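Local coordinates for ParM protein (Staphylococcus aureus, PDB 3JS6) that probably assembles into actin-like, nucleotide-dependent filaments that segregate plasmid DNA to daughter cells, at residues L9-G14 with D94-S99; V26-I31 with F66-D71. All coordinates share one frame; numbering follows the deposited sequence.

Contact 1 (L9-G14 with D94-S99); sequences LDFGNG and DLVECS
A buried apolar contact joins the C-terminal end of strand 4-11 to helix 90-104, which packs against the sheet, with F11 and L9 meeting L95, V96 and S99. The short axes of 9-11 and 94-99 run roughly antiparallel, at 153°, and come no closer than 10.6 Å, so the F11 side chain fills the gap and also touches the helix backbone at V96 CA; no hydrogen bond crosses it. The F11 ring is the main bridging group. V96 CG2 stands over one of its faces, 4.2 Å from the ring centroid and 24° off the normal, a CH-pi contact displaced toward the CZ-CE2 side of the ring. L95 approaches by its CD2 branch, 4.0 Å from F11 CD2, as the two side chains slide past each other in opposite directions. With CG anti to its own carbonyl carbon (chi1 -62°), F11 reaches S99 as well, its CE2 lying 3.5 Å from S99 OG. That hydroxyl donates to L95 O, 2.9 Å away from S99 OG, approaching from above the carbonyl plane, while S99 N reaches the same oxygen from the opposite face. This bond turns the S99 hydroxyl back onto its own helix; S99 CB packs against L9 CD2 at 4.0 Å. Beyond the two segments, F92 adds an edge-to-face ring to F11, and V16 of strand 15-20 touches F11, L95 and S99. A helix laid on the first strand of a mixed sheet fits the N-terminal domain of the actin ATPase superfamily, where the turn after this strand, here the glycine-containing 12-14, typically belongs to the nucleotide-phosphate region.

Contact 2 (V26-I31 with F66-D71); sequences VIPSRI and FGNDLD
The F66 ring meets I27 CG2 obliquely, 4.2 Å from its centroid and 29° off the normal, an off-centre CH-pi contact, while R30 O lies at the ring edge, in plane, 3.4 Å from F66 CD1. A second flat group, the R30 guanidinium, takes D71 OD1 at its edge: R30 NH2 donates to this oxygen at 3.0 Å with an N-H...O angle of 171°, on the syn side but tilted out of the carboxylate plane. R30 NE adds a weak bond to D71 OD2. The planes of the two groups stand 66° apart, and a bend at chi3 turns the arginine's end toward D71; R30 NH1 has a second anion in D79. Nearer the backbone of R30, L70 CD2 packs on R30 CB at 3.9 Å. At the far end, N68 crosses I27 and P28, its ND2 giving V26 O only a weak bond while also bonding D50. One water bridges R30 O and G67 N, receiving a hydrogen bond from G67 N and donating one to R30 O. The type I turn from G67 to L70 leads out of strand 64-66, an antiparallel neighbour of strand 23-33, into the short, weakly bonded helix 70-73, while L95 and L102 of helix 90-104 touch F66 and I27.

In the fold
The centres of contacts 1 and 2 lie about 10 Å apart, and both reach the same mixed sheet within the actin-like N-terminal region. Along the chain the order is 9-14, 26-31, 66-71, 94-99, so contact 2 is formed entirely by chain lying between the halves of contact 1. Direct links join them: G14 O is 2.7 Å from S29 N, a probable hydrogen bond between the turn after strand 4-11 and the break in strand 23-33, and L95 CD1 meets F66 CE1 at 3.4 Å. L95 touches F11, S29 and F66, and so one residue of helix 90-104 packs on strands 4-11 and 64-66 and on the break in strand 23-33.

Contact 1 (L9-G14 with D94-S99)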
loop_
_atom_site.group_PDB
_atom_site.type_symbol
_atom_site.label_atom_id
_atom_site.label_comp_id
_atom_site.label_asym_id
_atom_site.label_seq_id
_atom_site.Cartn_x
_atom_site.Cartn_y
_atom_site.Cartn_z
ATOM N N LEU A 9 7.183 3.355 2.240
ATOM C CA LEU A 9 6.846 2.441 1.144
ATOM C C LEU A 9 5.794 1.449 1.566
ATOM O O LEU A 9 5.785 1.001 2.705
ATOM C CB LEU A 9 8.088 1.672 0.709
ATOM C CG LEU A 9 9.095 2.459 -0.132
ATOM C CD1 LEU A 9 10.440 1.694 -0.228
ATOM C CD2 LEU A 9 8.486 2.679 -1.541
ATOM N N ASP A 10 4.921 1.094 0.631
ATOM C CA ASP A 10 3.843 0.145 0.918
ATOM C C ASP A 10 3.774 -0.801 -0.268
ATOM O O ASP A 10 3.264 -0.417 -1.330
ATOM C CB ASP A 10 2.538 0.927 1.035
ATOM C CG ASP A 10 1.325 0.034 1.345
ATOM O OD1 ASP A 10 1.478 -1.199 1.497
ATOM O OD2 ASP A 10 0.213 0.590 1.457
ATOM N N PHE A 11 4.305 -2.008 -0.108
ATOM C CA PHE A 11 4.304 -2.989 -1.188
ATOM C C PHE A 11 3.054 -3.852 -1.065
ATOM O O PHE A 11 3.100 -4.967 -0.568
ATOM C CB PHE A 11 5.560 -3.854 -1.119
ATOM C CG PHE A 11 6.834 -3.070 -1.279
ATOM C CD1 PHE A 11 7.532 -2.603 -0.164
ATOM C CD2 PHE A 11 7.310 -2.762 -2.550
ATOM C CE1 PHE A 11 8.697 -1.832 -0.317
ATOM C CE2 PHE A 11 8.478 -1.987 -2.716
ATOM C CZ PHE A 11 9.165 -1.524 -1.592
ATOM N N GLY A 12 1.937 -3.317 -1.527
ATOM C CA GLY A 12 0.684 -4.028 -1.399
ATOM C C GLY A 12 0.236 -4.929 -2.522
ATOM O O GLY A 12 0.982 -5.255 -3.461
ATOM N N ASN A 13 -1.016 -5.350 -2.368
ATOM C CA ASN A 13 -1.726 -6.204 -3.302
ATOM C C ASN A 13 -1.144 -6.135 -4.708
ATOM O O ASN A 13 -0.190 -6.841 -5.041
ATOM C CB ASN A 13 -3.201 -5.778 -3.326
ATOM C CG ASN A 13 -3.392 -4.301 -2.949
ATOM O OD1 ASN A 13 -2.669 -3.418 -3.437
ATOM N ND2 ASN A 13 -4.371 -4.032 -2.081
ATOM N N GLY A 14 -1.735 -5.274 -5.526
ATOM C CA GLY A 14 -1.280 -5.109 -6.889
ATOM C C GLY A 14 -0.622 -3.769 -7.162
ATOM O O GLY A 14 -0.270 -3.490 -8.303
ATOM N N ASP A 94 13.700 -6.905 -7.145
ATOM C CA ASP A 94 13.936 -5.855 -8.136
ATOM C C ASP A 94 12.929 -4.712 -7.938
ATOM O O ASP A 94 13.278 -3.534 -8.064
ATOM C CB ASP A 94 13.816 -6.412 -9.566
ATOM C CG ASP A 94 14.994 -7.326 -9.957
ATOM O OD1 ASP A 94 14.876 -8.060 -10.962
ATOM O OD2 ASP A 94 16.045 -7.306 -9.278
ATOM N N LEU A 95 11.683 -5.069 -7.640
ATOM C CA LEU A 95 10.634 -4.095 -7.390
ATOM C C LEU A 95 11.066 -3.174 -6.221
ATOM O O LEU A 95 10.910 -1.950 -6.277
ATOM C CB LEU A 95 9.339 -4.800 -7.009
ATOM C CG LEU A 95 8.158 -3.888 -6.604
ATOM C CD1 LEU A 95 7.651 -3.105 -7.835
ATOM C CD2 LEU A 95 7.025 -4.744 -6.028
ATOM N N VAL A 96 11.597 -3.770 -5.162
ATOM C CA VAL A 96 12.040 -2.979 -4.007
ATOM C C VAL A 96 13.129 -1.976 -4.429
ATOM O O VAL A 96 13.056 -0.789 -4.081
ATOM C CB VAL A 96 12.560 -3.900 -2.875
ATOM C CG1 VAL A 96 13.219 -3.057 -1.764
ATOM C CG2 VAL A 96 11.402 -4.692 -2.288
ATOM N N GLU A 97 14.135 -2.435 -5.180
ATOM C CA GLU A 97 15.190 -1.522 -5.637
ATOM C C GLU A 97 14.643 -0.369 -6.514
ATOM O O GLU A 97 15.053 0.781 -6.341
ATOM C CB GLU A 97 16.280 -2.261 -6.436
ATOM C CG GLU A 97 17.059 -3.310 -5.650
ATOM C CD GLU A 97 17.718 -2.737 -4.422
ATOM O OE1 GLU A 97 18.402 -1.708 -4.560
ATOM O OE2 GLU A 97 17.543 -3.310 -3.327
ATOM N N CYS A 98 13.757 -0.664 -7.473
ATOM C CA CYS A 98 13.192 0.407 -8.324
ATOM C C CYS A 98 12.334 1.411 -7.533
ATOM O O CYS A 98 12.302 2.600 -7.855
ATOM C CB CYS A 98 12.346 -0.190 -9.459
ATOM S SG CYS A 98 13.343 -1.197 -10.582
ATOM N N SER A 99 11.623 0.913 -6.528
ATOM C CA SER A 99 10.757 1.738 -5.686
ATOM C C SER A 99 11.651 2.659 -4.849
ATOM O O SER A 99 11.406 3.860 -4.716
ATOM C CB SER A 99 9.906 0.841 -4.777
ATOM O OG SER A 99 9.000 0.069 -5.553
#

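Contact 2 (V26-I31 with F66-D71)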
loop_
_atom_site.group_PDB
_atom_site.type_symbol
_atom_site.label_atom_id
_atom_site.label_comp_id
_atom_site.label_asym_id
_atom_site.label_seq_id
_atom_site.Cartn_x
_atom_site.Cartn_y
_atom_site.Cartn_z
ATOM N N VAL A 26 2.095 5.877 -7.007
ATOM C CA VAL A 26 1.321 4.651 -6.861
ATOM C C VAL A 26 1.393 4.031 -8.271
ATOM O O VAL A 26 0.997 4.634 -9.243
ATOM C CB VAL A 26 -0.138 4.907 -6.369
ATOM C CG1 VAL A 26 -0.843 5.956 -7.239
ATOM C CG2 VAL A 26 -0.900 3.554 -6.330
ATOM N N ILE A 27 1.998 2.852 -8.344
ATOM C CA ILE A 27 2.279 2.154 -9.598
ATOM C C ILE A 27 1.987 0.683 -9.409
ATOM O O ILE A 27 2.232 0.135 -8.320
ATOM C CB ILE A 27 3.802 2.331 -9.928
ATOM C CG1 ILE A 27 4.103 3.830 -10.099
ATOM C CG2 ILE A 27 4.214 1.516 -11.171
ATOM C CD1 ILE A 27 5.590 4.195 -10.061
ATOM N N PRO A 28 1.460 0.016 -10.458
ATOM C CA PRO A 28 1.154 -1.413 -10.375
ATOM C C PRO A 28 2.405 -2.205 -10.023
ATOM O O PRO A 28 3.497 -1.878 -10.463
ATOM C CB PRO A 28 0.655 -1.746 -11.782
ATOM C CG PRO A 28 -0.017 -0.472 -12.208
ATOM C CD PRO A 28 0.977 0.586 -11.733
ATOM N N SER A 29 2.234 -3.252 -9.226
ATOM C CA SER A 29 3.352 -4.086 -8.811
ATOM C C SER A 29 3.762 -5.006 -9.971
ATOM O O SER A 29 3.533 -6.204 -9.934
ATOM C CB SER A 29 2.929 -4.894 -7.577
ATOM O OG SER A 29 3.934 -5.799 -7.178
ATOM N N ARG A 30 4.353 -4.408 -11.004
ATOM C CA ARG A 30 4.789 -5.098 -12.221
ATOM C C ARG A 30 6.143 -4.528 -12.564
ATOM O O ARG A 30 6.418 -3.375 -12.285
ATOM C CB ARG A 30 3.858 -4.785 -13.415
ATOM C CG ARG A 30 2.467 -5.387 -13.350
ATOM C CD ARG A 30 1.564 -4.827 -14.462
ATOM N NE ARG A 30 2.037 -5.135 -15.815
ATOM C CZ ARG A 30 2.086 -6.360 -16.331
ATOM N NH1 ARG A 30 1.702 -7.405 -15.603
ATOM N NH2 ARG A 30 2.482 -6.539 -17.583
ATOM N N ILE A 31 6.989 -5.326 -13.187
ATOM C CA ILE A 31 8.307 -4.847 -13.559
ATOM C C ILE A 31 8.684 -5.413 -14.930
ATOM O O ILE A 31 8.200 -6.471 -15.324
ATOM C CB ILE A 31 9.338 -5.258 -12.483
ATOM C CG1 ILE A 31 10.630 -4.474 -12.663
ATOM C CG2 ILE A 31 9.598 -6.761 -12.539
ATOM C CD1 ILE A 31 11.537 -4.555 -11.447
ATOM N N PHE A 66 10.172 0.260 -14.774
ATOM C CA PHE A 66 9.152 0.387 -13.734
ATOM C C PHE A 66 8.412 1.709 -13.870
ATOM O O PHE A 66 9.034 2.761 -14.042
ATOM C CB PHE A 66 9.846 0.309 -12.367
ATOM C CG PHE A 66 8.917 0.360 -11.186
ATOM C CD1 PHE A 66 7.897 -0.570 -11.034
ATOM C CD2 PHE A 66 9.081 1.336 -10.206
ATOM C CE1 PHE A 66 7.047 -0.524 -9.914
ATOM C CE2 PHE A 66 8.243 1.385 -9.092
ATOM C CZ PHE A 66 7.223 0.446 -8.952
ATOM N N GLY A 67 7.087 1.653 -13.786
ATOM C CA GLY A 67 6.280 2.859 -13.912
ATOM C C GLY A 67 4.872 2.566 -14.411
ATOM O O GLY A 67 4.579 1.471 -14.916
ATOM N N ASN A 68 3.990 3.547 -14.266
ATOM C CA ASN A 68 2.602 3.405 -14.698
ATOM C C ASN A 68 2.441 3.073 -16.177
ATOM O O ASN A 68 1.493 2.383 -16.558
ATOM C CB ASN A 68 1.841 4.691 -14.394
ATOM C CG ASN A 68 1.527 4.826 -12.935
ATOM O OD1 ASN A 68 0.870 3.963 -12.372
ATOM N ND2 ASN A 68 1.995 5.905 -12.307
ATOM N N ASP A 69 3.356 3.558 -17.012
ATOM C CA ASP A 69 3.257 3.304 -18.453
ATOM C C ASP A 69 4.135 2.160 -18.927
ATOM O O ASP A 69 4.464 2.067 -20.123
ATOM C CB ASP A 69 3.624 4.556 -19.244
ATOM C CG ASP A 69 2.557 5.622 -19.173
ATOM O OD1 ASP A 69 1.382 5.258 -19.010
ATOM O OD2 ASP A 69 2.891 6.820 -19.295
ATOM N N LEU A 70 4.500 1.281 -17.998
ATOM C CA LEU A 70 5.347 0.142 -18.308
ATOM C C LEU A 70 4.996 -0.575 -19.617
ATOM O O LEU A 70 5.848 -0.746 -20.495
ATOM C CB LEU A 70 5.283 -0.893 -17.175
ATOM C CG LEU A 70 6.115 -2.160 -17.440
ATOM C CD1 LEU A 70 7.600 -1.777 -17.629
ATOM C CD2 LEU A 70 5.966 -3.145 -16.278
ATOM N N ASP A 71 3.740 -1.006 -19.724
ATOM C CA ASP A 71 3.291 -1.777 -20.879
ATOM C C ASP A 71 3.206 -0.993 -22.184
ATOM O O ASP A 71 3.016 -1.579 -23.257
ATOM C CB ASP A 71 1.962 -2.473 -20.539
ATOM C CG ASP A 71 2.073 -3.356 -19.289
ATOM O OD1 ASP A 71 3.143 -3.981 -19.058
ATOM O OD2 ASP A 71 1.087 -3.427 -18.530
HETATM O O HOH W 1 2.069 7.809 -9.523
HETATM O O HOH W 2 5.622 -0.995 -13.375
#